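Thymocyte nuclear protein 1 (Leishmania major, PDB 2AR1) is of unknown function but carries an EVE domain of the PUA clan, and so may bind modified nucleic-acid bases. Local coordinates at residues 157-160 and 161-165; 29-32 and 33-37; 140-143 and 144-148. All coordinates share one frame; numbering follows the deposited sequence.

How the contacts relate
All three contacts are local, each joining residues about a turn apart, so none nests in or crosses another. From the N terminus, contact 2 closes the turn where the loop after strand 21-26 becomes helix 33-39, and ties that helix start to the sheet through Ile33 to His69 and Asp34 to Arg122. In contact 3, residues 140-148 wrap round the short, weakly bonded helix 142-145 ahead of edge strand 151-154. Contact 1 then occupies residues 157-165 of helix 156-169. Contact 3 meets it there, Met141 CE lying 3.5 Å from Ile162 CD1. Contact 2 stands apart, its centre 22 Å from the centres of the others and across the chain's centre from contact 3.

Contact 1: residues 157-160 and 161-165; sequences SEYA and YILRM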
ATOM      1  N   SER A 157     -13.167  -9.294  -4.617  1.00 16.68           N
ATOM      2  CA  SER A 157     -13.793  -8.890  -5.885  1.00 18.39           C
ATOM      3  C   SER A 157     -13.243  -7.567  -6.392  1.00 18.42           C
ATOM      4  O   SER A 157     -13.177  -7.341  -7.613  1.00 17.70           O
ATOM      5  CB  SER A 157     -15.330  -8.761  -5.842  1.00 22.72           C
ATOM      6  OG  SER A 157     -15.721  -8.046  -4.692  1.00 23.40           O
ATOM      7  N   GLU A 158     -12.965  -6.646  -5.456  1.00 15.84           N
ATOM      8  CA  GLU A 158     -12.371  -5.371  -5.777  1.00 16.60           C
ATOM      9  C   GLU A 158     -10.971  -5.620  -6.435  1.00 15.55           C
ATOM     10  O   GLU A 158     -10.683  -5.015  -7.493  1.00 15.91           O
ATOM     11  CB  GLU A 158     -12.270  -4.492  -4.542  1.00 14.52           C
ATOM     12  CG  GLU A 158     -13.539  -3.773  -4.194  1.00 18.10           C
ATOM     13  CD  GLU A 158     -13.574  -3.281  -2.749  1.00 15.35           C
ATOM     14  OE1 GLU A 158     -12.532  -3.372  -2.020  1.00 15.70           O
ATOM     15  OE2 GLU A 158     -14.667  -2.899  -2.360  1.00 19.25           O
ATOM     16  N   TYR A 159     -10.147  -6.385  -5.807  1.00 16.85           N
ATOM     17  CA  TYR A 159      -8.821  -6.823  -6.308  1.00 15.64           C
ATOM     18  C   TYR A 159      -9.011  -7.378  -7.694  1.00 18.18           C
ATOM     19  O   TYR A 159      -8.354  -6.925  -8.630  1.00 16.01           O
ATOM     20  CB  TYR A 159      -8.187  -7.798  -5.384  1.00 17.18           C
ATOM     21  CG  TYR A 159      -6.819  -8.151  -5.809  1.00 16.70           C
ATOM     22  CD1 TYR A 159      -5.753  -7.261  -5.575  1.00 17.56           C
ATOM     23  CD2 TYR A 159      -6.575  -9.357  -6.373  1.00 19.11           C
ATOM     24  CE1 TYR A 159      -4.440  -7.615  -5.889  1.00 15.24           C
ATOM     25  CE2 TYR A 159      -5.257  -9.746  -6.720  1.00 17.08           C
ATOM     26  CZ  TYR A 159      -4.199  -8.881  -6.456  1.00 15.49           C
ATOM     27  OH  TYR A 159      -2.962  -9.401  -6.867  1.00 15.76           O
ATOM     28  N   ALA A 160      -9.908  -8.339  -7.851  1.00 18.51           N
ATOM     29  CA  ALA A 160     -10.146  -9.054  -9.142  1.00 19.95           C
ATOM     30  C   ALA A 160     -10.499  -8.015 -10.234  1.00 19.33           C
ATOM     31  O   ALA A 160      -9.980  -8.074 -11.351  1.00 17.33           O
ATOM     32  CB  ALA A 160     -11.314  -9.943  -8.963  1.00 22.21           C
ATOM     33  N   TYR A 161     -11.434  -7.121  -9.911  1.00 16.46           N
ATOM     34  CA  TYR A 161     -11.944  -6.139 -10.898  1.00 16.51           C
ATOM     35  C   TYR A 161     -10.837  -5.189 -11.384  1.00 15.24           C
ATOM     36  O   TYR A 161     -10.652  -4.899 -12.619  1.00 16.28           O
ATOM     37  CB  TYR A 161     -13.175  -5.469 -10.314  1.00 16.84           C
ATOM     38  CG  TYR A 161     -13.968  -4.911 -11.484  1.00 16.00           C
ATOM     39  CD1 TYR A 161     -13.664  -3.659 -12.073  1.00 19.15           C
ATOM     40  CD2 TYR A 161     -14.964  -5.704 -12.108  1.00 13.80           C
ATOM     41  CE1 TYR A 161     -14.373  -3.189 -13.124  1.00 14.37           C
ATOM     42  CE2 TYR A 161     -15.697  -5.248 -13.174  1.00 16.87           C
ATOM     43  CZ  TYR A 161     -15.403  -3.986 -13.737  1.00 12.21           C
ATOM     44  OH  TYR A 161     -16.018  -3.425 -14.882  1.00 15.92           O
ATOM     45  N   ILE A 162      -9.998  -4.782 -10.434  1.00 17.21           N
ATOM     46  CA  ILE A 162      -8.876  -3.867 -10.700  1.00 17.76           C
ATOM     47  C   ILE A 162      -7.837  -4.508 -11.605  1.00 16.90           C
ATOM     48  O   ILE A 162      -7.421  -3.859 -12.548  1.00 16.36           O
ATOM     49  CB  ILE A 162      -8.317  -3.243  -9.399  1.00 19.52           C
ATOM     50  CG1 ILE A 162      -9.382  -2.369  -8.800  1.00 15.51           C
ATOM     51  CG2 ILE A 162      -6.968  -2.599  -9.559  1.00 18.71           C
ATOM     52  CD1 ILE A 162      -9.108  -1.774  -7.353  1.00 18.41           C
ATOM     53  N   LEU A 163      -7.497  -5.748 -11.381  1.00 14.51           N
ATOM     54  CA  LEU A 163      -6.558  -6.484 -12.212  1.00 13.91           C
ATOM     55  C   LEU A 163      -7.173  -6.643 -13.594  1.00 13.81           C
ATOM     56  O   LEU A 163      -6.480  -6.480 -14.601  1.00 13.19           O
ATOM     57  CB  LEU A 163      -6.133  -7.796 -11.565  1.00 14.22           C
ATOM     58  CG  LEU A 163      -4.920  -7.590 -10.616  1.00 14.15           C
ATOM     59  CD1 LEU A 163      -5.125  -6.803  -9.413  1.00 12.14           C
ATOM     60  CD2 LEU A 163      -4.455  -8.944 -10.213  1.00 18.66           C
ATOM     61  N   ARG A 164      -8.469  -6.890 -13.695  1.00 15.42           N
ATOM     62  CA  ARG A 164      -9.190  -6.964 -14.974  1.00 15.26           C
ATOM     63  C   ARG A 164      -9.075  -5.655 -15.730  1.00 15.22           C
ATOM     64  O   ARG A 164      -8.903  -5.600 -16.924  1.00 13.59           O
ATOM     65  CB  ARG A 164     -10.648  -7.365 -14.735  1.00 15.17           C
ATOM     66  CG  ARG A 164     -11.591  -6.892 -15.774  1.00 17.78           C
ATOM     67  CD  ARG A 164     -13.080  -6.880 -15.384  1.00 19.95           C
ATOM     68  NE  ARG A 164     -13.858  -6.380 -16.518  1.00 21.70           N
ATOM     69  CZ  ARG A 164     -15.150  -6.590 -16.754  1.00 20.05           C
ATOM     70  NH1 ARG A 164     -15.855  -7.329 -15.943  1.00 22.49           N
ATOM     71  NH2 ARG A 164     -15.705  -6.110 -17.877  1.00 16.49           N
ATOM     72  N   MET A 165      -9.293  -4.567 -15.026  1.00 14.76           N
ATOM     73  CA  MET A 165      -9.137  -3.233 -15.625  1.00 15.69           C
ATOM     74  C   MET A 165      -7.736  -2.947 -16.216  1.00 14.47           C
ATOM     75  O   MET A 165      -7.596  -2.308 -17.277  1.00 13.77           O
ATOM     76  CB  MET A 165      -9.490  -2.160 -14.622  1.00 19.54           C
ATOM     77  CG  MET A 165     -10.954  -2.129 -14.307  1.00 19.08           C
ATOM     78  SD  MET A 165     -11.316  -1.034 -12.875  1.00 17.69           S
ATOM     79  CE  MET A 165     -11.074   0.470 -13.527  1.00 16.98           C
TER
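Tyr159 and Leu163, one helical turn apart, make the main side-chain contact here. Leu163 CD1 sits 3.7 Å from the centroid of the Tyr159 ring and 13° off the ring normal, a CH-pi contact over the face. The second branch reaches farther along the ring, Leu163 CD2 lying 3.7 Å from Tyr159 CE2 and equally close to the phenol oxygen, so the isopropyl group spans the ring from its centre to its hydroxyl end. The Tyr159 torsion explains the position: CG, anti to the backbone N and beside the carbonyl carbon (chi1 -175°), directs the ring along the helix toward Leu163.

A second pairing involves Tyr161 and Arg164. Arg164 CD rests over the rim of the Tyr161 ring, 3.8 Å above its plane, while the Tyr161 OH stands over the centre of the guanidinium. Arg164 NE forms a salt bridge with Glu168.

The backbone fixes the spacing of these side chains. Four successive i to i+4 bonds run from Ser157 O to Tyr161 N through Ala160 O to Arg164 N, the pattern of a regular alpha-helix. The straightest joins Leu163 N to Tyr159 O at 3.1 Å, with an N-H...O angle of 164°. Leu163 CD1 also lies 3.3 Å from the same Tyr159 O.

The helix packs against the sheet. Tyr159 meets the Tyr21 ring and touches Lys64 and Leu66, whereas Ile162 reaches Leu66 and Trp123 and also Leu132 of helix 129-132.

Contact 2: residues 29-32 and 33-37; sequences HKFS and IDDLA
The Phe31 ring carries Asp35 on one face: Asp35 CB stands 3.5 Å above the ring plane, nearer the CD1-CE1 edge than the centre, which makes a CH-pi contact. This packing flanks a capping box, in which Ser32 is the N-cap residue and Asp35 the return partner. Ring and carboxylate planes are 29° apart, and the two side chains point in opposing directions as they pass. Farther round, Phe31 CZ comes within 4.1 Å of Leu36 CB. A first torsion of -174° turns Phe31 CG away from its own backbone N and so carries the ring from the loop over the first turn of helix 33-39.

The main bond of the box is Ser32 N to Asp35 OD2, 2.8 Å long and almost straight at 173°; it uses the anti lone pair of OD2, directed away from the other carboxylate oxygen. Ser32 OG in turn accepts a weak capping bond from Asp34 N. OG also donates weakly to Asp35 OD2, so that one carboxylate oxygen receives both the backbone N-H and the hydroxyl of Ser32. The negative group at the helix N-terminus would probably be favoured by the helix dipole.

Outside the turn, Ile33 N bonds to His69 and Asp34 forms a salt bridge with Arg122, tying the helix start to strands 64-69 and 113-128. Phe31 also lies about 4 Å from a bound glycerol, probably from the crystallisation liquor. Regular helical bonding then begins with Leu36 N to Ser32 O, 3.2 Å long.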
ATOM      1  N   HIS A  29       6.874  10.712  -5.985  1.00 20.63           N
ATOM      2  CA  HIS A  29       8.086  11.511  -5.995  1.00 20.05           C
ATOM      3  C   HIS A  29       8.973  11.157  -4.788  1.00 21.22           C
ATOM      4  O   HIS A  29      10.145  11.510  -4.738  1.00 22.74           O
ATOM      5  CB  HIS A  29       7.759  13.000  -6.008  1.00 19.74           C
ATOM      6  CG  HIS A  29       7.218  13.500  -4.709  1.00 18.86           C
ATOM      7  ND1 HIS A  29       6.047  13.032  -4.175  1.00 22.10           N
ATOM      8  CD2 HIS A  29       7.681  14.443  -3.858  1.00 16.47           C
ATOM      9  CE1 HIS A  29       5.808  13.674  -3.046  1.00 17.33           C
ATOM     10  NE2 HIS A  29       6.790  14.522  -2.823  1.00 17.52           N
ATOM     11  N   LYS A  30       8.405  10.432  -3.836  1.00 20.21           N
ATOM     12  CA  LYS A  30       9.122   9.912  -2.668  1.00 20.66           C
ATOM     13  C   LYS A  30       9.471   8.470  -2.886  1.00 21.50           C
ATOM     14  O   LYS A  30      10.635   8.096  -2.744  1.00 19.86           O
ATOM     15  CB  LYS A  30       8.267  10.015  -1.399  1.00 20.82           C
ATOM     16  CG  LYS A  30       8.213  11.396  -0.776  1.00 19.11           C
ATOM     17  CD  LYS A  30       7.309  11.420   0.440  1.00 20.19           C
ATOM     18  CE  LYS A  30       6.897  12.833   0.777  1.00 20.21           C
ATOM     19  NZ  LYS A  30       6.059  12.864   2.066  1.00 18.41           N
ATOM     20  N   PHE A  31       8.472   7.663  -3.248  1.00 21.44           N
ATOM     21  CA  PHE A  31       8.692   6.244  -3.454  1.00 19.51           C
ATOM     22  C   PHE A  31       7.618   5.712  -4.374  1.00 17.77           C
ATOM     23  O   PHE A  31       6.432   5.663  -4.022  1.00 18.99           O
ATOM     24  CB  PHE A  31       8.686   5.549  -2.093  1.00 19.47           C
ATOM     25  CG  PHE A  31       9.036   4.076  -2.129  1.00 18.12           C
ATOM     26  CD1 PHE A  31      10.356   3.669  -2.052  1.00 21.39           C
ATOM     27  CD2 PHE A  31       8.063   3.121  -2.243  1.00 17.04           C
ATOM     28  CE1 PHE A  31      10.699   2.338  -2.097  1.00 23.20           C
ATOM     29  CE2 PHE A  31       8.397   1.764  -2.230  1.00 19.46           C
ATOM     30  CZ  PHE A  31       9.723   1.379  -2.185  1.00 25.10           C
ATOM     31  N   SER A  32       8.034   5.365  -5.594  1.00 17.37           N
ATOM     32  CA  SER A  32       7.113   4.898  -6.603  1.00 16.09           C
ATOM     33  C   SER A  32       7.184   3.404  -6.799  1.00 16.99           C
ATOM     34  O   SER A  32       8.062   2.715  -6.284  1.00 20.10           O
ATOM     35  CB  SER A  32       7.423   5.600  -7.910  1.00 16.68           C
ATOM     36  OG  SER A  32       8.626   5.072  -8.458  1.00 16.99           O
ATOM     37  N   ILE A  33       6.292   2.899  -7.638  1.00 18.58           N
ATOM     38  CA  ILE A  33       6.366   1.482  -8.003  1.00 17.89           C
ATOM     39  C   ILE A  33       7.761   1.116  -8.614  1.00 17.64           C
ATOM     40  O   ILE A  33       8.237   0.038  -8.418  1.00 18.02           O
ATOM     41  CB  ILE A  33       5.233   1.114  -8.982  1.00 18.12           C
ATOM     42  CG1 ILE A  33       5.203  -0.406  -9.251  1.00 19.89           C
ATOM     43  CG2 ILE A  33       5.412   1.848 -10.352  1.00 21.84           C
ATOM     44  CD1 ILE A  33       4.963  -1.330  -8.017  1.00 17.64           C
ATOM     45  N   ASP A  34       8.416   2.061  -9.273  1.00 18.13           N
ATOM     46  CA  ASP A  34       9.734   1.805  -9.897  1.00 16.72           C
ATOM     47  C   ASP A  34      10.864   1.711  -8.868  1.00 17.86           C
ATOM     48  O   ASP A  34      11.850   1.027  -9.088  1.00 20.97           O
ATOM     49  CB  ASP A  34       9.977   2.927 -10.882  1.00 15.18           C
ATOM     50  CG  ASP A  34       8.977   2.913 -12.011  1.00 13.86           C
ATOM     51  OD1 ASP A  34       8.609   1.779 -12.445  1.00 16.81           O
ATOM     52  OD2 ASP A  34       8.574   4.007 -12.511  1.00 14.25           O
ATOM     53  N   ASP A  35      10.717   2.455  -7.764  1.00 17.69           N
ATOM     54  CA  ASP A  35      11.608   2.317  -6.595  1.00 18.46           C
ATOM     55  C   ASP A  35      11.480   0.917  -5.998  1.00 20.11           C
ATOM     56  O   ASP A  35      12.487   0.324  -5.644  1.00 17.99           O
ATOM     57  CB  ASP A  35      11.290   3.391  -5.517  1.00 17.86           C
ATOM     58  CG  ASP A  35      11.642   4.758  -6.002  1.00 21.51           C
ATOM     59  OD1 ASP A  35      12.785   4.931  -6.528  1.00 22.11           O
ATOM     60  OD2 ASP A  35      10.756   5.616  -5.992  1.00 17.44           O
ATOM     61  N   LEU A  36      10.237   0.434  -5.807  1.00 19.79           N
ATOM     62  CA  LEU A  36      10.078  -0.961  -5.292  1.00 19.88           C
ATOM     63  C   LEU A  36      10.688  -1.994  -6.224  1.00 19.65           C
ATOM     64  O   LEU A  36      11.403  -2.918  -5.804  1.00 19.62           O
ATOM     65  CB  LEU A  36       8.593  -1.265  -5.038  1.00 20.00           C
ATOM     66  CG  LEU A  36       8.260  -2.643  -4.493  1.00 16.28           C
ATOM     67  CD1 LEU A  36       9.095  -2.891  -3.223  1.00 22.02           C
ATOM     68  CD2 LEU A  36       6.744  -2.747  -4.197  1.00 19.26           C
ATOM     69  N   ALA A  37      10.408  -1.796  -7.521  1.00 19.90           N
ATOM     70  CA  ALA A  37      10.948  -2.655  -8.573  1.00 19.05           C
ATOM     71  C   ALA A  37      12.455  -2.698  -8.475  1.00 18.84           C
ATOM     72  O   ALA A  37      13.053  -3.781  -8.540  1.00 16.56           O
ATOM     73  CB  ALA A  37      10.459  -2.176  -9.972  1.00 18.18           C
TER

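Contact 3: residues 140-143 and 144-148; sequences KMAL and FTQRR. Unlike the reference sequence in segment 144-148: Arg147 (reference Ser).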
ATOM      1  N   LYS A 140     -17.747   0.416  -3.209  1.00 18.41           N
ATOM      2  CA  LYS A 140     -17.556   0.290  -1.724  1.00 18.93           C
ATOM      3  C   LYS A 140     -16.101   0.307  -1.275  1.00 20.42           C
ATOM      4  O   LYS A 140     -15.824  -0.040  -0.136  1.00 20.25           O
ATOM      5  CB  LYS A 140     -18.221  -1.006  -1.088  1.00 22.27           C
ATOM      6  CG  LYS A 140     -19.605  -1.451  -1.613  1.00 26.24           C
ATOM      7  CD  LYS A 140     -19.956  -2.920  -1.172  1.00 34.57           C
ATOM      8  CE  LYS A 140     -20.198  -3.029   0.307  1.00 37.29           C
ATOM      9  NZ  LYS A 140     -20.447  -4.461   0.764  1.00 45.34           N
ATOM     10  N   MET A 141     -15.135   0.519  -2.168  1.00 14.09           N
ATOM     11  CA  MET A 141     -13.726   0.620  -1.720  1.00 15.28           C
ATOM     12  C   MET A 141     -13.568   1.723  -0.646  1.00 13.63           C
ATOM     13  O   MET A 141     -14.106   2.824  -0.680  1.00 17.66           O
ATOM     14  CB  MET A 141     -12.690   0.884  -2.883  1.00 15.83           C
ATOM     15  CG  MET A 141     -12.665  -0.089  -4.015  1.00 17.72           C
ATOM     16  SD  MET A 141     -11.348   0.398  -5.192  1.00 21.22           S
ATOM     17  CE  MET A 141      -9.920  -0.264  -4.356  1.00 21.87           C
ATOM     18  N   ALA A 142     -12.745   1.318   0.325  1.00 19.57           N
ATOM     19  CA  ALA A 142     -12.264   2.194   1.368  1.00 16.50           C
ATOM     20  C   ALA A 142     -11.550   3.372   0.826  1.00 17.03           C
ATOM     21  O   ALA A 142     -11.516   4.414   1.459  1.00 17.31           O
ATOM     22  CB  ALA A 142     -11.272   1.388   2.229  1.00 18.37           C
ATOM     23  N   LEU A 143     -10.907   3.164  -0.315  1.00 20.92           N
ATOM     24  CA  LEU A 143     -10.236   4.241  -1.012  1.00 21.41           C
ATOM     25  C   LEU A 143     -11.075   5.496  -1.115  1.00 21.48           C
ATOM     26  O   LEU A 143     -10.600   6.598  -0.933  1.00 21.29           O
ATOM     27  CB  LEU A 143      -9.835   3.748  -2.415  1.00 21.05           C
ATOM     28  CG  LEU A 143      -8.954   4.678  -3.221  1.00 22.12           C
ATOM     29  CD1 LEU A 143      -7.650   4.942  -2.513  1.00 21.52           C
ATOM     30  CD2 LEU A 143      -8.764   4.049  -4.559  1.00 21.85           C
ATOM     31  N   PHE A 144     -12.363   5.325  -1.317  1.00 22.27           N
ATOM     32  CA  PHE A 144     -13.242   6.440  -1.580  1.00 23.55           C
ATOM     33  C   PHE A 144     -13.741   7.071  -0.276  1.00 27.23           C
ATOM     34  O   PHE A 144     -13.896   8.280  -0.220  1.00 29.12           O
ATOM     35  CB  PHE A 144     -14.373   5.969  -2.482  1.00 22.70           C
ATOM     36  CG  PHE A 144     -13.883   5.368  -3.764  1.00 18.06           C
ATOM     37  CD1 PHE A 144     -12.788   5.907  -4.423  1.00 15.57           C
ATOM     38  CD2 PHE A 144     -14.465   4.220  -4.289  1.00 18.43           C
ATOM     39  CE1 PHE A 144     -12.336   5.326  -5.561  1.00 19.28           C
ATOM     40  CE2 PHE A 144     -14.023   3.666  -5.417  1.00 20.19           C
ATOM     41  CZ  PHE A 144     -12.937   4.194  -6.037  1.00 21.75           C
ATOM     42  N   THR A 145     -13.949   6.232   0.748  1.00 28.96           N
ATOM     43  CA  THR A 145     -14.450   6.616   2.098  1.00 31.79           C
ATOM     44  C   THR A 145     -13.399   7.383   2.921  1.00 32.21           C
ATOM     45  O   THR A 145     -13.631   8.485   3.402  1.00 32.53           O
ATOM     46  CB  THR A 145     -14.721   5.310   2.934  1.00 30.76           C
ATOM     47  OG1 THR A 145     -15.492   4.358   2.190  1.00 35.70           O
ATOM     48  CG2 THR A 145     -15.423   5.586   4.249  1.00 35.53           C
ATOM     49  N   GLN A 146     -12.248   6.756   3.086  1.00 31.80           N
ATOM     50  CA  GLN A 146     -11.319   6.997   4.186  1.00 33.25           C
ATOM     51  C   GLN A 146     -10.010   7.608   3.698  1.00 32.92           C
ATOM     52  O   GLN A 146      -9.131   6.905   3.239  1.00 29.56           O
ATOM     53  CB  GLN A 146     -10.972   5.658   4.866  1.00 34.55           C
ATOM     54  CG  GLN A 146     -12.120   4.675   4.997  1.00 37.56           C
ATOM     55  CD  GLN A 146     -12.249   4.143   6.396  1.00 43.33           C
ATOM     56  OE1 GLN A 146     -12.400   4.921   7.339  1.00 47.41           O
ATOM     57  NE2 GLN A 146     -12.207   2.816   6.547  1.00 45.81           N
ATOM     58  N   ARG A 147      -9.852   8.918   3.868  1.00 33.17           N
ATOM     59  CA  ARG A 147      -8.745   9.601   3.200  1.00 33.05           C
ATOM     60  C   ARG A 147      -7.382   9.468   3.879  1.00 31.84           C
ATOM     61  O   ARG A 147      -6.381   9.255   3.188  1.00 34.70           O
ATOM     62  CB  ARG A 147      -9.148  11.039   2.870  1.00 35.16           C
ATOM     63  CG  ARG A 147     -10.335  11.017   1.889  1.00 38.74           C
ATOM     64  CD  ARG A 147     -11.697  11.337   2.494  1.00 44.31           C
ATOM     65  NE  ARG A 147     -12.550  11.821   1.398  1.00 47.91           N
ATOM     66  CZ  ARG A 147     -12.914  13.090   1.190  1.00 51.78           C
ATOM     67  NH1 ARG A 147     -12.584  14.067   2.035  1.00 53.21           N
ATOM     68  NH2 ARG A 147     -13.657  13.386   0.130  1.00 52.42           N
ATOM     69  N   ARG A 148      -7.342   9.438   5.206  1.00 29.01           N
ATOM     70  CA  ARG A 148      -6.045   9.365   5.921  1.00 27.20           C
ATOM     71  C   ARG A 148      -5.499   7.919   5.991  1.00 24.08           C
ATOM     72  O   ARG A 148      -4.349   7.642   6.431  1.00 23.70           O
ATOM     73  CB  ARG A 148      -6.054  10.084   7.302  1.00 28.10           C
ATOM     74  CG  ARG A 148      -7.415  10.425   7.987  1.00 34.17           C
ATOM     75  CD  ARG A 148      -7.714   9.553   9.236  1.00 37.51           C
ATOM     76  NE  ARG A 148      -8.165   8.202   8.874  1.00 39.86           N
ATOM     77  CZ  ARG A 148      -8.308   7.172   9.717  1.00 37.39           C
ATOM     78  NH1 ARG A 148      -8.021   7.282  11.024  1.00 26.95           N
ATOM     79  NH2 ARG A 148      -8.741   6.013   9.220  1.00 38.32           N
TER
HETATM   80  O   HOH W   1     -16.564   3.445  -0.987  1.00 44.34           O
HETATM   81  O   HOH W   2      -8.093   6.872   0.795  1.00 33.00           O
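Met141 and Leu143 approach different parts of the Phe144 ring. Met141 SD lies 4.8 Å from the ring centroid and 42° off its normal, an oblique Met-aromatic contact, while Met141 CB comes within 4.0 Å of Phe144 CE2. Leu143 crosses the ring at a slant: its CB is over one face, displaced toward the rim, and CD2 reaches Phe144 CE1 at 3.9 Å. The two neighbours therefore touch different sides of the ring perimeter, Met141 at CD2 and CE2 and Leu143 at CD1 and CE1. The first torsion of Phe144 (chi1 -57°) sets the ring beside its backbone N, between Met141 and Leu143.

The backbone around these side chains forms one short, weakly bonded helical turn. Phe144 N donates to Met141 O at 3.1 Å, an i to i+3 bond. Gln146 N then reaches back to Ala142 O over 2.9 Å, nearly straight at 166°. Farther on, Arg147, which differs from the reference sequence, gives its carbonyl to Lys25.

Leu143 and Phe144 rest on Leu129 and Leu132 of helix 129-132, and Met141 on Glu158 of helix 156-169. Two waters add to the polar contacts. One donates to Met141 O at 2.6 Å and has a weak contact with Thr145 OG1; the other donates to both Leu143 O and Gln146 O. The turn thus combines apolar packing round its aromatic ring with hydrated carbonyls: Met141 O takes both the Phe144 N-H and a water at the start of the turn, while the second water bridges Leu143 O and Gln146 O at its far side.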